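Local coordinates for protein laminin subunit ALPHA-1 (Mus musculus, PDB 2JD4) that forms part of the basement-membrane protein laminin-111, its LG4-5 domains binding magnesium ions and probably serving in attachment to the cell surface, at residues Asp40-Leu45 and Thr137-Arg142; Met69-Leu74 and Met84-Lys89; Leu34-Ser39 and Ile172-Gln177. The protein carries 4 engineered substitutions. All coordinates share one frame; numbering follows the deposited sequence.

All three contacts lie at one end of the first laminin G domain, a two-sheet beta sandwich. Along the chain they are nested: 34-39 with 172-177 (contact 3) encloses 40-45 with 137-142 (contact 1), which encloses the hairpin 69-74 with 84-89 (contact 2). Contacts 1 and 2, their centres about 10 Å apart, share the magnesium ion, each supplying two protein ligands. The centres of contacts 1 and 3 are about 11 Å apart, and the two meet through R142 with S39 and R44 with N175. Contacts 2 and 3, centres about 18 Å apart, do not touch. Contact 1 lies between the metal-bearing hairpin and contact 3, where the loop after strand 31-35 meets the turn after strand 167-174.

Contact 1: residues Asp40-Leu45 and Thr137-Arg142; sequences DVRKRL and TLDVER. With MG (magnesium ion), chain C.
R42 and L138 join two loops at the metal-binding end of the laminin G beta sandwich, one leading into strand 44-53 and the other into strand 143-146. The evidence for tight packing is centred on L138. L138 N donates to R42 O at 2.9 Å, in the carbonyl plane and on a lone pair, with a nearly straight N-H...O angle of 163°. Beside this bond, R42 CA faces L138 O in a CA-H...O contact. L138 CG stands anti to its own backbone N (chi1 171°), and from there the CD2 branch reaches L45 CD2 at 3.7 Å and, more loosely, V41 CG2. The same V41 methyl also meets V140 CG2 at 4.1 Å, so one branch spans two residues of the other loop.

The outer side is polar and looser. R42 folds back on its own segment and grips D40 side-on: NE meets OD1 and NH2 meets OD2, the latter at 2.6 Å, both oxygens being approached on their syn sides. K43 adds little more than CE against the T137 methyl. R142 passes near the backbone of D40 and V41, but its NH2 is probably hydrogen-bonded to S39 O, at a modelled distance too short to trust.

At the far end, T137 O and D139 OD2 both bind the magnesium ion, whose protein ligands are completed by D70 and L87. T137 OG1 donates to D139 OD2 at 2.7 Å, on the syn side, which should steady that carboxylate, and the same hydroxyl accepts from a magnesium-bound water at 3.0 Å.

Contact 2: residues Met69-Leu74 and Met84-Lys89; sequences MDYATL and MFDLGK. With MG (magnesium ion), chain C.
D70 and L87 meet at the magnesium ion, which D70 OD2 and L87 O each bind at 2.3 Å. A metal-bound water donates to D70 OD1 at 2.6 Å, and T137 and D139 supply the other protein ligands.

Behind L87, the chain is shaped by an Asx turn: D86 OD1 accepts from G88 N at 2.8 Å. G88 has a positive phi of 122°, at which a side chain would collide with the preceding carbonyl oxygen.

Further out, strands 71-77 and 80-86 form an antiparallel beta hairpin in a sheet of the laminin G sandwich. Y71 with D86 and T73 with M84 are hydrogen-bonded pairs, with T73 N donating to M84 O at 2.9 Å. Between them, the non-hydrogen-bonded pair A72 and F85 lies on the face opposite Y71, T73, M84 and D86, with A72 CB 3.8 Å from F85 CB.

Y71 CG stands between its backbone N and carbonyl carbon (chi1 66°), turning the ring over D86: D86 CB sits over one face in a CH-pi contact, 3.9 Å from the centroid and 25° off the normal, while M84 CG lies at the edge. With an alanine in place of Y71, D86 CB would probably lose its aromatic cover, and R91 the phenol OH to which it is hydrogen-bonded. T73 CG2 lies 3.7 Å from M84 CG, and T73 OG1 is hydrogen-bonded to Y61 O.

Contact 3: residues Leu34-Ser39 and Ile172-Gln177; sequences LPLQQS and IMVNGQ. Engineered in segment 34-39: Q37 (natural residue Asn).
Q38 and Q177 meet by stacking of their side-chain amides, whose planes lie 25° apart. The two chains come from opposite directions, both extended beyond CG, and Q38 CD lies 3.4 Å from Q177 CD. CG of Q38 stands between its backbone N and carbonyl carbon (chi1 73°), a placement that carries the chain across the Q177 amide, with Q38 NE2 reaching Q177 CB at 3.4 Å. Although Q38 OE1 and Q177 NE2 approach each other, their angle is too poor for a hydrogen bond, so the evidence favours contact between flat groups.

The polar link across the segments runs through a water molecule. It donates to Q177 OE1 at 2.7 Å and is hydrogen-bonded to S39 OG at 2.6 Å. S39 OG also packs against V174 CG1 at 3.4 Å, placing one side of the serine against a methyl.

Each segment comes from a different sheet of the laminin G beta sandwich: strand 31-35 belongs to one, strand 167-174 to the other. V174 to Q177 is a type I' beta turn, closed by paired backbone bonds, V174 N to Q177 O at 2.9 Å and Q177 N to V174 O. Positive phi angles at N175 and G176 fit this turn.

The apolar contacts across the segments are light. L36 CD2 approaches V174 CG2 at 4.3 Å, and L34 CD1 approaches I172 CG2 at 4.5 Å. Neighbouring side chains fill in around them: L179 touches both L34 and V174, while V47 and L49 of strand 44-53 touch I172.

Contact 1: residues Asp40-Leu45 and Thr137-Arg142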
# COMPACT_ATOMS: atom_id res chain seq x y z
N ASP A 40 7.50 -24.87 21.88
CA ASP A 40 8.91 -24.97 22.26
C ASP A 40 9.60 -24.95 20.89
O ASP A 40 9.71 -25.97 20.24
CB ASP A 40 9.23 -26.29 22.96
CG ASP A 40 10.67 -26.34 23.46
OD1 ASP A 40 11.51 -25.57 22.94
OD2 ASP A 40 10.97 -27.16 24.35
N VAL A 41 10.04 -23.77 20.47
CA VAL A 41 10.66 -23.64 19.15
C VAL A 41 12.17 -23.80 19.09
O VAL A 41 12.77 -23.66 18.02
CB VAL A 41 10.30 -22.27 18.53
CG1 VAL A 41 8.79 -22.08 18.53
CG2 VAL A 41 10.98 -21.16 19.31
N ARG A 42 12.79 -24.11 20.23
CA ARG A 42 14.24 -24.27 20.28
C ARG A 42 14.80 -25.22 19.22
O ARG A 42 15.78 -24.90 18.54
CB ARG A 42 14.66 -24.76 21.67
CG ARG A 42 14.51 -23.71 22.77
CD ARG A 42 14.84 -24.29 24.13
NE ARG A 42 13.86 -25.29 24.53
CZ ARG A 42 13.93 -25.99 25.66
NH1 ARG A 42 14.94 -25.79 26.50
NH2 ARG A 42 12.99 -26.88 25.96
N LYS A 43 14.17 -26.38 19.06
CA LYS A 43 14.64 -27.36 18.09
C LYS A 43 13.70 -27.53 16.91
O LYS A 43 13.98 -28.30 15.99
CB LYS A 43 14.83 -28.72 18.78
CG LYS A 43 16.06 -28.81 19.68
CD LYS A 43 17.34 -28.79 18.85
CE LYS A 43 18.58 -28.92 19.72
NZ LYS A 43 18.58 -30.20 20.49
N ARG A 44 12.58 -26.81 16.91
CA ARG A 44 11.63 -26.94 15.82
C ARG A 44 10.68 -25.75 15.73
O ARG A 44 10.07 -25.35 16.73
CB ARG A 44 10.83 -28.24 15.99
CG ARG A 44 9.75 -28.47 14.95
CD ARG A 44 9.18 -29.88 15.07
NE ARG A 44 8.59 -30.14 16.38
CZ ARG A 44 7.44 -29.62 16.80
NH1 ARG A 44 6.75 -28.80 16.01
NH2 ARG A 44 6.97 -29.92 18.00
N LEU A 45 10.57 -25.19 14.53
CA LEU A 45 9.68 -24.06 14.29
C LEU A 45 8.92 -24.31 12.99
O LEU A 45 9.48 -24.19 11.90
CB LEU A 45 10.47 -22.75 14.18
CG LEU A 45 9.65 -21.50 13.81
CD1 LEU A 45 8.69 -21.14 14.94
CD2 LEU A 45 10.59 -20.33 13.51
N THR A 137 20.10 -24.20 19.05
CA THR A 137 18.77 -23.80 19.46
C THR A 137 18.33 -22.40 19.02
O THR A 137 19.14 -21.47 18.96
CB THR A 137 18.61 -23.88 21.00
OG1 THR A 137 19.49 -22.94 21.63
CG2 THR A 137 18.94 -25.29 21.49
N LEU A 138 17.04 -22.28 18.71
CA LEU A 138 16.46 -20.99 18.33
C LEU A 138 15.88 -20.47 19.64
O LEU A 138 14.84 -20.94 20.10
CB LEU A 138 15.33 -21.17 17.30
CG LEU A 138 14.49 -19.92 16.99
CD1 LEU A 138 15.35 -18.85 16.30
CD2 LEU A 138 13.31 -20.31 16.09
N ASP A 139 16.59 -19.52 20.25
CA ASP A 139 16.19 -18.94 21.52
C ASP A 139 15.59 -17.56 21.31
O ASP A 139 16.32 -16.60 21.05
CB ASP A 139 17.41 -18.84 22.43
CG ASP A 139 18.17 -20.15 22.53
OD1 ASP A 139 17.67 -21.07 23.21
OD2 ASP A 139 19.26 -20.26 21.91
N VAL A 140 14.27 -17.45 21.44
CA VAL A 140 13.59 -16.18 21.24
C VAL A 140 12.50 -15.91 22.27
O VAL A 140 12.04 -16.82 22.95
CB VAL A 140 12.95 -16.11 19.83
CG1 VAL A 140 14.01 -16.34 18.76
CG2 VAL A 140 11.86 -17.17 19.72
N GLU A 141 12.08 -14.64 22.36
CA GLU A 141 11.02 -14.23 23.28
C GLU A 141 9.71 -14.92 22.93
O GLU A 141 9.46 -15.21 21.76
CB GLU A 141 10.82 -12.71 23.21
CG GLU A 141 11.96 -11.90 23.80
CD GLU A 141 12.06 -12.05 25.30
OE1 GLU A 141 12.40 -13.15 25.78
OE2 GLU A 141 11.79 -11.05 26.00
N ARG A 142 8.89 -15.17 23.94
CA ARG A 142 7.60 -15.83 23.79
C ARG A 142 6.55 -14.93 23.11
O ARG A 142 5.43 -14.80 23.61
CB ARG A 142 7.06 -16.25 25.16
CG ARG A 142 7.99 -17.11 26.01
CD ARG A 142 7.67 -18.59 25.89
NE ARG A 142 8.08 -19.14 24.61
CZ ARG A 142 7.61 -20.27 24.09
NH1 ARG A 142 6.71 -20.99 24.76
NH2 ARG A 142 8.06 -20.70 22.92
MG MG C . 20.46 -20.00 19.99
O HOH W 1 21.93 -21.63 20.49
O HOH W 2 21.79 -18.28 20.87

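Contact 2: residues Met69-Leu74 and Met84-Lys89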
# COMPACT_ATOMS: atom_id res chain seq x y z
N MET A 69 20.05 -11.67 18.94
CA MET A 69 21.12 -12.53 18.44
C MET A 69 20.54 -13.79 17.81
O MET A 69 21.21 -14.47 17.02
CB MET A 69 22.07 -12.90 19.59
CG MET A 69 23.50 -12.40 19.39
SD MET A 69 23.60 -10.68 18.84
CE MET A 69 23.39 -9.80 20.41
N ASP A 70 19.29 -14.10 18.16
CA ASP A 70 18.57 -15.24 17.62
C ASP A 70 17.30 -14.66 16.99
O ASP A 70 16.71 -13.74 17.54
CB ASP A 70 18.15 -16.22 18.73
CG ASP A 70 19.30 -17.06 19.25
OD1 ASP A 70 20.33 -16.48 19.63
OD2 ASP A 70 19.15 -18.31 19.27
N TYR A 71 16.88 -15.19 15.84
CA TYR A 71 15.66 -14.70 15.19
C TYR A 71 15.18 -15.63 14.09
O TYR A 71 15.88 -16.54 13.68
CB TYR A 71 15.88 -13.30 14.62
CG TYR A 71 16.88 -13.24 13.48
CD1 TYR A 71 16.56 -13.74 12.22
CD2 TYR A 71 18.16 -12.72 13.67
CE1 TYR A 71 17.49 -13.73 11.17
CE2 TYR A 71 19.10 -12.71 12.64
CZ TYR A 71 18.76 -13.22 11.39
OH TYR A 71 19.68 -13.24 10.38
N ALA A 72 13.95 -15.38 13.64
CA ALA A 72 13.34 -16.14 12.56
C ALA A 72 12.32 -15.20 11.92
O ALA A 72 11.57 -14.53 12.63
CB ALA A 72 12.65 -17.39 13.09
N THR A 73 12.30 -15.15 10.59
CA THR A 73 11.37 -14.26 9.89
C THR A 73 10.97 -14.77 8.51
O THR A 73 11.68 -15.58 7.90
CB THR A 73 11.99 -12.84 9.75
OG1 THR A 73 11.06 -11.97 9.10
CG2 THR A 73 13.28 -12.90 8.93
N LEU A 74 9.81 -14.32 8.05
CA LEU A 74 9.28 -14.66 6.73
C LEU A 74 8.93 -13.32 6.11
O LEU A 74 8.12 -12.56 6.65
CB LEU A 74 8.02 -15.53 6.84
CG LEU A 74 7.31 -15.82 5.50
CD1 LEU A 74 8.19 -16.71 4.64
CD2 LEU A 74 5.96 -16.48 5.73
N MET A 84 14.15 -17.02 6.72
CA MET A 84 15.49 -17.09 7.28
C MET A 84 15.50 -16.99 8.81
O MET A 84 14.62 -16.38 9.42
CB MET A 84 16.39 -15.99 6.69
CG MET A 84 16.13 -14.59 7.21
SD MET A 84 17.34 -13.39 6.54
CE MET A 84 16.67 -13.13 4.90
N PHE A 85 16.52 -17.58 9.41
CA PHE A 85 16.67 -17.57 10.86
C PHE A 85 18.15 -17.71 11.23
O PHE A 85 18.96 -18.12 10.41
CB PHE A 85 15.87 -18.73 11.49
CG PHE A 85 16.25 -20.09 10.96
CD1 PHE A 85 17.32 -20.79 11.50
CD2 PHE A 85 15.55 -20.65 9.90
CE1 PHE A 85 17.68 -22.05 10.99
CE2 PHE A 85 15.90 -21.90 9.38
CZ PHE A 85 16.98 -22.60 9.93
N ASP A 86 18.48 -17.34 12.46
CA ASP A 86 19.85 -17.43 12.96
C ASP A 86 19.74 -18.00 14.37
O ASP A 86 19.07 -17.42 15.23
CB ASP A 86 20.49 -16.04 13.03
CG ASP A 86 22.01 -16.09 13.19
OD1 ASP A 86 22.51 -16.98 13.91
OD2 ASP A 86 22.70 -15.22 12.61
N LEU A 87 20.41 -19.13 14.61
CA LEU A 87 20.37 -19.78 15.91
C LEU A 87 21.40 -19.21 16.89
O LEU A 87 21.55 -19.71 18.01
CB LEU A 87 20.59 -21.28 15.75
CG LEU A 87 19.72 -22.00 14.72
CD1 LEU A 87 20.04 -23.49 14.73
CD2 LEU A 87 18.23 -21.78 15.02
N GLY A 88 22.13 -18.18 16.46
CA GLY A 88 23.12 -17.58 17.34
C GLY A 88 24.55 -17.56 16.81
O GLY A 88 25.40 -16.84 17.34
N LYS A 89 24.82 -18.34 15.77
CA LYS A 89 26.17 -18.39 15.20
C LYS A 89 26.19 -18.50 13.68
O LYS A 89 27.14 -19.03 13.10
CB LYS A 89 26.95 -19.54 15.82
CG LYS A 89 27.16 -19.39 17.32
CD LYS A 89 27.86 -20.59 17.92
CE LYS A 89 28.06 -20.40 19.41
NZ LYS A 89 28.78 -21.55 20.03
MG MG C . 20.46 -20.00 19.99
O HOH W 2 21.79 -18.28 20.87
O HOH W 1 21.93 -21.63 20.49

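Contact 3: residues Leu34-Ser39 and Ile172-Gln177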
# COMPACT_ATOMS: atom_id res chain seq x y z
N LEU A 34 1.28 -11.47 19.08
CA LEU A 34 0.63 -12.66 19.62
C LEU A 34 1.49 -13.44 20.60
O LEU A 34 2.69 -13.65 20.38
CB LEU A 34 0.22 -13.58 18.47
CG LEU A 34 -0.62 -12.96 17.35
CD1 LEU A 34 -0.91 -14.03 16.30
CD2 LEU A 34 -1.91 -12.40 17.91
N PRO A 35 0.89 -13.91 21.70
CA PRO A 35 1.61 -14.68 22.72
C PRO A 35 1.91 -16.10 22.24
O PRO A 35 1.11 -16.68 21.52
CB PRO A 35 0.63 -14.71 23.91
CG PRO A 35 -0.47 -13.73 23.55
CD PRO A 35 -0.53 -13.78 22.05
N LEU A 36 3.07 -16.63 22.62
CA LEU A 36 3.43 -18.01 22.30
C LEU A 36 3.56 -18.68 23.67
O LEU A 36 4.48 -18.36 24.42
CB LEU A 36 4.79 -18.08 21.58
CG LEU A 36 4.93 -17.49 20.18
CD1 LEU A 36 6.36 -17.71 19.69
CD2 LEU A 36 3.94 -18.13 19.23
N GLN A 37 2.66 -19.59 23.99
CA GLN A 37 2.72 -20.23 25.30
C GLN A 37 3.08 -21.71 25.34
O GLN A 37 3.91 -22.12 26.15
CB GLN A 37 1.39 -20.05 26.04
CG GLN A 37 0.94 -18.60 26.18
CD GLN A 37 -0.12 -18.22 25.16
OE1 GLN A 37 0.09 -18.32 23.95
NE2 GLN A 37 -1.28 -17.79 25.65
N GLN A 38 2.48 -22.51 24.46
CA GLN A 38 2.77 -23.94 24.49
C GLN A 38 3.87 -24.39 23.54
O GLN A 38 4.33 -25.53 23.60
CB GLN A 38 1.50 -24.74 24.19
CG GLN A 38 1.04 -24.69 22.74
CD GLN A 38 -0.10 -25.64 22.47
OE1 GLN A 38 -1.20 -25.50 23.01
NE2 GLN A 38 0.15 -26.64 21.62
N SER A 39 4.30 -23.49 22.66
CA SER A 39 5.32 -23.84 21.70
C SER A 39 6.74 -23.84 22.24
O SER A 39 7.13 -22.95 23.00
CB SER A 39 5.25 -22.87 20.50
OG SER A 39 4.01 -22.99 19.83
N ILE A 172 -3.32 -18.79 11.71
CA ILE A 172 -1.91 -19.17 11.72
C ILE A 172 -1.64 -20.19 12.82
O ILE A 172 -2.17 -20.09 13.93
CB ILE A 172 -1.00 -17.92 11.90
CG1 ILE A 172 0.46 -18.36 12.05
CG2 ILE A 172 -1.47 -17.11 13.10
CD1 ILE A 172 1.45 -17.19 12.17
N MET A 173 -0.83 -21.19 12.49
CA MET A 173 -0.47 -22.25 13.42
C MET A 173 1.03 -22.30 13.65
O MET A 173 1.81 -22.07 12.73
CB MET A 173 -0.89 -23.60 12.86
CG MET A 173 -2.37 -23.79 12.63
SD MET A 173 -2.62 -25.39 11.85
CE MET A 173 -1.66 -26.45 12.93
N VAL A 174 1.43 -22.60 14.88
CA VAL A 174 2.84 -22.73 15.23
C VAL A 174 2.98 -24.09 15.91
O VAL A 174 2.30 -24.36 16.91
CB VAL A 174 3.29 -21.61 16.20
CG1 VAL A 174 4.72 -21.87 16.65
CG2 VAL A 174 3.21 -20.25 15.51
N ASN A 175 3.83 -24.96 15.36
CA ASN A 175 4.02 -26.30 15.90
C ASN A 175 2.70 -27.02 16.21
O ASN A 175 2.50 -27.56 17.31
CB ASN A 175 4.91 -26.24 17.16
CG ASN A 175 6.34 -25.85 16.84
OD1 ASN A 175 6.64 -25.41 15.72
ND2 ASN A 175 7.24 -25.98 17.82
N GLY A 176 1.79 -27.02 15.24
CA GLY A 176 0.52 -27.71 15.40
C GLY A 176 -0.58 -27.02 16.18
O GLY A 176 -1.71 -27.54 16.25
N GLN A 177 -0.29 -25.87 16.78
CA GLN A 177 -1.28 -25.13 17.56
C GLN A 177 -1.77 -23.89 16.83
O GLN A 177 -0.98 -23.11 16.32
CB GLN A 177 -0.71 -24.71 18.91
CG GLN A 177 -1.49 -23.56 19.56
CD GLN A 177 -0.69 -22.81 20.61
OE1 GLN A 177 0.51 -22.57 20.44
NE2 GLN A 177 -1.35 -22.41 21.69
O HOH W 3 2.74 -21.27 21.29